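Local coordinates for protein EchA1_1 (Mycobacterium avium subsp. paratuberculosis, PDB 3R9T) that is a probable enoyl-CoA hydratase of the crotonase family, expected to interconvert 2-enoyl-CoA and 3-hydroxyacyl-CoA thioesters in fatty acid metabolism, at residues A56-G61 against P103-V108; V126-R131 against G181-V186. One frame throughout, in Å; residues are numbered along the deposited sequence.

Contact 1 of 2, residues A56-G61 against P103-V108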
ATOM      1  N   ALA B  56      22.820   8.831 -11.005  1.00 23.91           N
ATOM      2  CA  ALA B  56      22.263   7.760 -10.176  1.00 22.75           C
ATOM      3  C   ALA B  56      23.308   7.303  -9.164  1.00 21.98           C
ATOM      4  O   ALA B  56      24.511   7.487  -9.359  1.00 23.27           O
ATOM      5  CB  ALA B  56      21.829   6.575 -11.039  1.00 22.52           C
ATOM      6  N   VAL B  57      22.829   6.702  -8.083  1.00 20.37           N
ATOM      7  CA  VAL B  57      23.673   6.183  -7.039  1.00 20.78           C
ATOM      8  C   VAL B  57      23.330   4.739  -6.778  1.00 20.53           C
ATOM      9  O   VAL B  57      22.149   4.399  -6.653  1.00 18.84           O
ATOM     10  CB  VAL B  57      23.439   6.972  -5.757  1.00 20.45           C
ATOM     11  CG1 VAL B  57      24.184   6.351  -4.569  1.00 22.49           C
ATOM     12  CG2 VAL B  57      23.848   8.422  -5.976  1.00 21.16           C
ATOM     13  N   VAL B  58      24.365   3.904  -6.693  1.00 20.60           N
ATOM     14  CA  VAL B  58      24.250   2.516  -6.237  1.00 19.76           C
ATOM     15  C   VAL B  58      24.990   2.334  -4.916  1.00 20.52           C
ATOM     16  O   VAL B  58      26.144   2.775  -4.778  1.00 22.45           O
ATOM     17  CB  VAL B  58      24.827   1.526  -7.272  1.00 20.11           C
ATOM     18  CG1 VAL B  58      24.868   0.099  -6.729  1.00 19.12           C
ATOM     19  CG2 VAL B  58      24.008   1.563  -8.550  1.00 19.26           C
ATOM     20  N   LEU B  59      24.309   1.692  -3.962  1.00 19.62           N
ATOM     21  CA  LEU B  59      24.847   1.378  -2.639  1.00 19.92           C
ATOM     22  C   LEU B  59      25.017  -0.134  -2.553  1.00 20.20           C
ATOM     23  O   LEU B  59      24.070  -0.861  -2.799  1.00 19.43           O
ATOM     24  CB  LEU B  59      23.896   1.851  -1.524  1.00 19.44           C
ATOM     25  CG  LEU B  59      24.358   1.500  -0.099  1.00 19.59           C
ATOM     26  CD1 LEU B  59      25.636   2.278   0.244  1.00 19.67           C
ATOM     27  CD2 LEU B  59      23.235   1.740   0.930  1.00 20.97           C
ATOM     28  N   THR B  60      26.215  -0.606  -2.200  1.00 21.46           N
ATOM     29  CA  THR B  60      26.477  -2.045  -2.070  1.00 21.93           C
ATOM     30  C   THR B  60      27.462  -2.280  -0.908  1.00 22.90           C
ATOM     31  O   THR B  60      27.923  -1.325  -0.257  1.00 23.04           O
ATOM     32  CB  THR B  60      27.010  -2.599  -3.420  1.00 22.79           C
ATOM     33  OG1 THR B  60      26.888  -4.034  -3.486  1.00 23.13           O
ATOM     34  CG2 THR B  60      28.468  -2.145  -3.661  1.00 23.79           C
ATOM     35  N   GLY B  61      27.755  -3.548  -0.636  1.00 23.19           N
ATOM     36  CA  GLY B  61      28.647  -3.926   0.444  1.00 24.30           C
ATOM     37  C   GLY B  61      29.873  -4.595  -0.138  1.00 25.41           C
ATOM     38  O   GLY B  61      29.782  -5.305  -1.140  1.00 25.25           O
ATOM     39  N   PRO B 103      18.180   9.052  -8.355  1.00 18.11           N
ATOM     40  CA  PRO B 103      17.803   7.701  -7.992  1.00 17.99           C
ATOM     41  C   PRO B 103      18.882   6.942  -7.228  1.00 17.59           C
ATOM     42  O   PRO B 103      20.082   7.049  -7.552  1.00 17.90           O
ATOM     43  CB  PRO B 103      17.528   7.031  -9.350  1.00 18.79           C
ATOM     44  CG  PRO B 103      18.324   7.845 -10.341  1.00 20.27           C
ATOM     45  CD  PRO B 103      18.212   9.236  -9.818  1.00 19.32           C
ATOM     46  N   THR B 104      18.421   6.184  -6.226  1.00 16.44           N
ATOM     47  CA  THR B 104      19.255   5.294  -5.427  1.00 16.65           C
ATOM     48  C   THR B 104      18.835   3.839  -5.585  1.00 17.14           C
ATOM     49  O   THR B 104      17.660   3.522  -5.547  1.00 16.40           O
ATOM     50  CB  THR B 104      19.235   5.677  -3.932  1.00 16.94           C
ATOM     51  OG1 THR B 104      17.886   5.616  -3.440  1.00 16.33           O
ATOM     52  CG2 THR B 104      19.808   7.119  -3.733  1.00 18.02           C
ATOM     53  N   ILE B 105      19.817   2.967  -5.781  1.00 16.85           N
ATOM     54  CA  ILE B 105      19.595   1.561  -5.990  1.00 16.99           C
ATOM     55  C   ILE B 105      20.486   0.827  -5.017  1.00 16.84           C
ATOM     56  O   ILE B 105      21.710   0.984  -5.054  1.00 18.64           O
ATOM     57  CB  ILE B 105      20.002   1.156  -7.417  1.00 17.48           C
ATOM     58  CG1 ILE B 105      19.259   1.998  -8.460  1.00 19.79           C
ATOM     59  CG2 ILE B 105      19.833  -0.383  -7.607  1.00 18.00           C
ATOM     60  CD1 ILE B 105      19.850   1.852  -9.881  1.00 23.07           C
ATOM     61  N   ALA B 106      19.887   0.017  -4.162  1.00 16.43           N
ATOM     62  CA  ALA B 106      20.626  -0.873  -3.292  1.00 16.89           C
ATOM     63  C   ALA B 106      21.003  -2.144  -4.046  1.00 17.86           C
ATOM     64  O   ALA B 106      20.138  -2.810  -4.593  1.00 18.81           O
ATOM     65  CB  ALA B 106      19.773  -1.229  -2.104  1.00 16.79           C
ATOM     66  N   ALA B 107      22.292  -2.454  -4.101  1.00 18.08           N
ATOM     67  CA  ALA B 107      22.753  -3.659  -4.734  1.00 18.61           C
ATOM     68  C   ALA B 107      23.172  -4.604  -3.623  1.00 19.21           C
ATOM     69  O   ALA B 107      24.296  -4.509  -3.091  1.00 20.41           O
ATOM     70  CB  ALA B 107      23.900  -3.345  -5.647  1.00 18.47           C
ATOM     71  N   VAL B 108      22.228  -5.460  -3.247  1.00 19.06           N
ATOM     72  CA  VAL B 108      22.345  -6.316  -2.080  1.00 19.26           C
ATOM     73  C   VAL B 108      23.082  -7.602  -2.427  1.00 20.84           C
ATOM     74  O   VAL B 108      22.533  -8.509  -3.069  1.00 21.78           O
ATOM     75  CB  VAL B 108      20.978  -6.571  -1.501  1.00 19.18           C
ATOM     76  CG1 VAL B 108      21.087  -7.471  -0.306  1.00 19.47           C
ATOM     77  CG2 VAL B 108      20.336  -5.210  -1.127  1.00 19.29           C
TER

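Contact 2 of 2, residues V126-R131 against G181-V186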
ATOM      1  N   VAL B 126      15.795  -1.840  -5.435  1.00 14.84           N
ATOM      2  CA  VAL B 126      16.664  -2.892  -4.887  1.00 15.70           C
ATOM      3  C   VAL B 126      16.853  -4.049  -5.873  1.00 16.19           C
ATOM      4  O   VAL B 126      15.885  -4.630  -6.340  1.00 15.54           O
ATOM      5  CB  VAL B 126      16.105  -3.483  -3.569  1.00 15.48           C
ATOM      6  CG1 VAL B 126      17.111  -4.405  -2.942  1.00 15.54           C
ATOM      7  CG2 VAL B 126      15.732  -2.350  -2.576  1.00 16.61           C
ATOM      8  N   VAL B 127      18.113  -4.384  -6.125  1.00 17.18           N
ATOM      9  CA  VAL B 127      18.504  -5.603  -6.827  1.00 18.81           C
ATOM     10  C   VAL B 127      19.261  -6.481  -5.819  1.00 18.81           C
ATOM     11  O   VAL B 127      20.152  -5.985  -5.118  1.00 19.21           O
ATOM     12  CB  VAL B 127      19.393  -5.242  -8.015  1.00 19.68           C
ATOM     13  CG1 VAL B 127      19.835  -6.494  -8.795  1.00 22.15           C
ATOM     14  CG2 VAL B 127      18.656  -4.258  -8.912  1.00 21.57           C
ATOM     15  N   ALA B 128      18.910  -7.764  -5.729  1.00 19.25           N
ATOM     16  CA  ALA B 128      19.532  -8.653  -4.747  1.00 19.99           C
ATOM     17  C   ALA B 128      20.114  -9.912  -5.364  1.00 21.21           C
ATOM     18  O   ALA B 128      19.486 -10.548  -6.196  1.00 20.92           O
ATOM     19  CB  ALA B 128      18.531  -9.046  -3.695  1.00 19.96           C
ATOM     20  N   ASP B 129      21.316 -10.256  -4.918  1.00 22.75           N
ATOM     21  CA  ASP B 129      21.898 -11.583  -5.077  1.00 24.83           C
ATOM     22  C   ASP B 129      20.896 -12.627  -4.543  1.00 25.43           C
ATOM     23  O   ASP B 129      20.277 -12.420  -3.494  1.00 26.01           O
ATOM     24  CB  ASP B 129      23.207 -11.591  -4.275  1.00 25.39           C
ATOM     25  CG  ASP B 129      24.073 -12.799  -4.544  1.00 28.19           C
ATOM     26  OD1 ASP B 129      23.636 -13.927  -4.230  1.00 29.89           O
ATOM     27  OD2 ASP B 129      25.214 -12.606  -5.024  1.00 30.03           O
ATOM     28  N   GLU B 130      20.743 -13.740  -5.262  1.00 26.91           N
ATOM     29  CA  GLU B 130      19.810 -14.818  -4.900  0.50 27.54           C
ATOM     30  C   GLU B 130      20.050 -15.306  -3.471  1.00 28.02           C
ATOM     31  O   GLU B 130      19.141 -15.813  -2.828  1.00 28.51           O
ATOM     32  CB  GLU B 130      19.910 -15.996  -5.896  0.50 28.62           C
ATOM     33  CG  GLU B 130      21.337 -16.566  -6.068  0.50 30.54           C
ATOM     34  CD  GLU B 130      21.443 -17.721  -7.068  0.50 32.69           C
ATOM     35  OE1 GLU B 130      20.653 -18.685  -6.959  0.50 33.51           O
ATOM     36  OE2 GLU B 130      22.345 -17.671  -7.947  0.50 33.08           O
ATOM     37  N   ARG B 131      21.286 -15.158  -2.991  1.00 28.02           N
ATOM     38  CA  ARG B 131      21.658 -15.601  -1.646  1.00 28.47           C
ATOM     39  C   ARG B 131      21.252 -14.643  -0.522  1.00 27.68           C
ATOM     40  O   ARG B 131      21.312 -15.001   0.658  1.00 27.58           O
ATOM     41  CB  ARG B 131      23.168 -15.808  -1.572  1.00 29.27           C
ATOM     42  CG  ARG B 131      23.703 -16.942  -2.419  1.00 30.44           C
ATOM     43  CD  ARG B 131      25.224 -16.868  -2.475  1.00 31.51           C
ATOM     44  NE  ARG B 131      25.684 -15.655  -3.147  1.00 30.32           N
ATOM     45  CZ  ARG B 131      26.959 -15.317  -3.297  1.00 33.59           C
ATOM     46  NH1 ARG B 131      27.927 -16.107  -2.832  1.00 33.92           N
ATOM     47  NH2 ARG B 131      27.275 -14.182  -3.916  1.00 34.16           N
ATOM     48  N   GLY B 181       6.994  -7.628  -3.802  1.00 24.53           N
ATOM     49  CA  GLY B 181       7.176  -6.322  -4.464  1.00 24.81           C
ATOM     50  C   GLY B 181       8.075  -5.401  -3.677  1.00 24.06           C
ATOM     51  O   GLY B 181       8.229  -4.208  -3.964  1.00 24.34           O
ATOM     52  N   LEU B 182       8.721  -5.978  -2.692  1.00 23.99           N
ATOM     53  CA  LEU B 182       9.688  -5.264  -1.877  1.00 23.98           C
ATOM     54  C   LEU B 182      11.109  -4.969  -2.427  1.00 23.47           C
ATOM     55  O   LEU B 182      11.796  -4.012  -2.004  1.00 24.42           O
ATOM     56  CB  LEU B 182       9.893  -6.091  -0.645  1.00 24.52           C
ATOM     57  CG  LEU B 182      10.940  -5.540   0.317  1.00 26.12           C
ATOM     58  CD1 LEU B 182      10.467  -4.163   0.865  1.00 26.78           C
ATOM     59  CD2 LEU B 182      11.231  -6.514   1.449  1.00 29.65           C
ATOM     60  N   ILE B 183      11.614  -5.881  -3.230  1.00 21.02           N
ATOM     61  CA  ILE B 183      12.804  -5.626  -4.022  1.00 20.06           C
ATOM     62  C   ILE B 183      12.337  -5.795  -5.448  1.00 18.78           C
ATOM     63  O   ILE B 183      11.245  -6.345  -5.700  1.00 19.72           O
ATOM     64  CB  ILE B 183      13.981  -6.547  -3.666  1.00 20.24           C
ATOM     65  CG1 ILE B 183      13.684  -8.000  -4.049  1.00 20.01           C
ATOM     66  CG2 ILE B 183      14.346  -6.393  -2.169  1.00 20.06           C
ATOM     67  CD1 ILE B 183      14.919  -8.902  -3.943  1.00 21.38           C
ATOM     68  N   ASN B 184      13.162  -5.329  -6.379  1.00 17.29           N
ATOM     69  CA  ASN B 184      12.816  -5.332  -7.800  1.00 17.08           C
ATOM     70  C   ASN B 184      13.219  -6.564  -8.580  1.00 18.08           C
ATOM     71  O   ASN B 184      12.479  -6.985  -9.493  1.00 18.75           O
ATOM     72  CB  ASN B 184      13.420  -4.107  -8.455  1.00 16.40           C
ATOM     73  CG  ASN B 184      12.820  -2.824  -7.920  1.00 16.23           C
ATOM     74  OD1 ASN B 184      13.364  -2.219  -6.997  1.00 16.62           O
ATOM     75  ND2 ASN B 184      11.671  -2.423  -8.466  1.00 14.80           N
ATOM     76  N   GLU B 185      14.375  -7.118  -8.239  1.00 18.92           N
ATOM     77  CA  GLU B 185      14.909  -8.212  -9.016  1.00 20.92           C
ATOM     78  C   GLU B 185      15.932  -9.041  -8.242  1.00 20.22           C
ATOM     79  O   GLU B 185      16.598  -8.558  -7.329  1.00 18.54           O
ATOM     80  CB  GLU B 185      15.435  -7.646 -10.329  1.00 22.83           C
ATOM     81  CG  GLU B 185      16.813  -7.220 -10.333  1.00 26.84           C
ATOM     82  CD  GLU B 185      17.308  -6.993 -11.749  1.00 30.60           C
ATOM     83  OE1 GLU B 185      18.201  -6.165 -11.889  1.00 30.48           O
ATOM     84  OE2 GLU B 185      16.811  -7.612 -12.719  1.00 35.73           O
ATOM     85  N   VAL B 186      15.976 -10.322  -8.596  1.00 20.26           N
ATOM     86  CA  VAL B 186      16.861 -11.292  -8.002  1.00 20.93           C
ATOM     87  C   VAL B 186      17.780 -11.733  -9.110  1.00 22.16           C
ATOM     88  O   VAL B 186      17.310 -12.039 -10.216  1.00 22.85           O
ATOM     89  CB  VAL B 186      16.086 -12.487  -7.421  1.00 21.14           C
ATOM     90  CG1 VAL B 186      17.036 -13.457  -6.760  1.00 22.18           C
ATOM     91  CG2 VAL B 186      15.073 -11.995  -6.367  1.00 21.40           C
TER

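Contact 1 of 2, residues A56-G61 against P103-V108
Val57 opens the ladder between two parallel strands: its N donates to Pro103 O at 2.8 Å, and its own O takes the N-H of Ile105. The pattern then moves two residues on, with Leu59 N bonding Ile105 O and Leu59 O accepting from Ala107 N at 2.7 Å, a nearly straight bond (173° at the hydrogen). Thr60 adds a side-chain rung. With OG1 set opposite the backbone N (chi1 -162°), the hydroxyl reaches across to its facing residue and donates to Ala107 O at 2.7 Å, from 21° outside the carbonyl plane. Side chains fill in on both faces of the sheet. On the face of Val58, Ile105 and Ala107, Val58 splits its two methyls between neighbours: CG1 lies 3.7 Å from Ala107 CB, while CG2 approaches Ile105 CB more loosely, at 4.2 Å. Ala56 CB meets the ring of Pro103 at CG, 3.8 Å away, just before the second strand begins. On the opposite face, Val57 CB and Thr104 CG2 are 4.2 Å apart. Further out, Asp124 OD2 accepts from Thr104 N, on the edge of that strand turned from Val57. Helix 192-204 packs on Ala56, Pro103, Ile105 and Ala107, helix 35-50 packs on Val57, and strand 19-24 pairs with the outer edge of 56-61, leaving this pair well inside the sheet.

Contact 2 of 2, residues V126-R131 against G181-V186
Val126 is held at both its backbone N and O by Asn184. The amide OD1 accepts from Val126 N at 2.9 Å, with the donor in the carbonyl plane, and Asn184 N donates back to Val126 O at 2.8 Å; a weak bond from Glu185 N reaches the same oxygen. Asn184 CG stands opposite its own carbonyl carbon (chi1 -65°), which turns the amide back beside the strand, where OD1 stands in for a backbone carbonyl. One residue earlier, Ile183 lays CG2 against Val126 CG1 at 3.5 Å, a tight pair in which the side chains meet at about a right angle. Ile183 CG1 lies between its own backbone N and carbonyl carbon (chi1 67°), and this carries CD1 to Ala128 CB, 3.6 Å off. On the other face Glu185 runs alongside Val127, pointing the same way, with CG 3.5 Å from Val127 CG1. Regular pairing starts here, with Ala128 N bonded to Glu185 O at 2.9 Å. At the end of the strand, Asp129 OD1 accepts from Arg131 N in an Asx turn, while Arg131 grips the carboxylate side-on through NE and NH2 and also pairs with Asp64. Parallel strand 185-187, entered after the Schellman motif at Gly181, is the outermost strand within this chain of the crotonase-fold sheet, and Asn184 next to it donates through ND2 to Lys160 O of the second subunit.

Overall arrangement
From the N terminus, strand 56-61 comes first, and contact 1 closes when the chain returns as 103-108, after a connection of 41 residues that includes helix 73-77. The chain then passes through strand 111-113 and helix 115-122 into 125-129, and contact 2 closes after 49 intervening residues, once helices 149-156, 159-168 and 174-180 have been traversed. The two loops follow in series, neither enclosing nor crossing the other. Strands 104-108 and 125-129 are neighbours, and Val108 bridges the contacts: Val108 N bonds Val127 O and Val108 O bonds Asp129 N, each at 2.8 Å. Together the contacts continue one parallel run from 56-61 out to 185-187, with helix 192-204 packed against both.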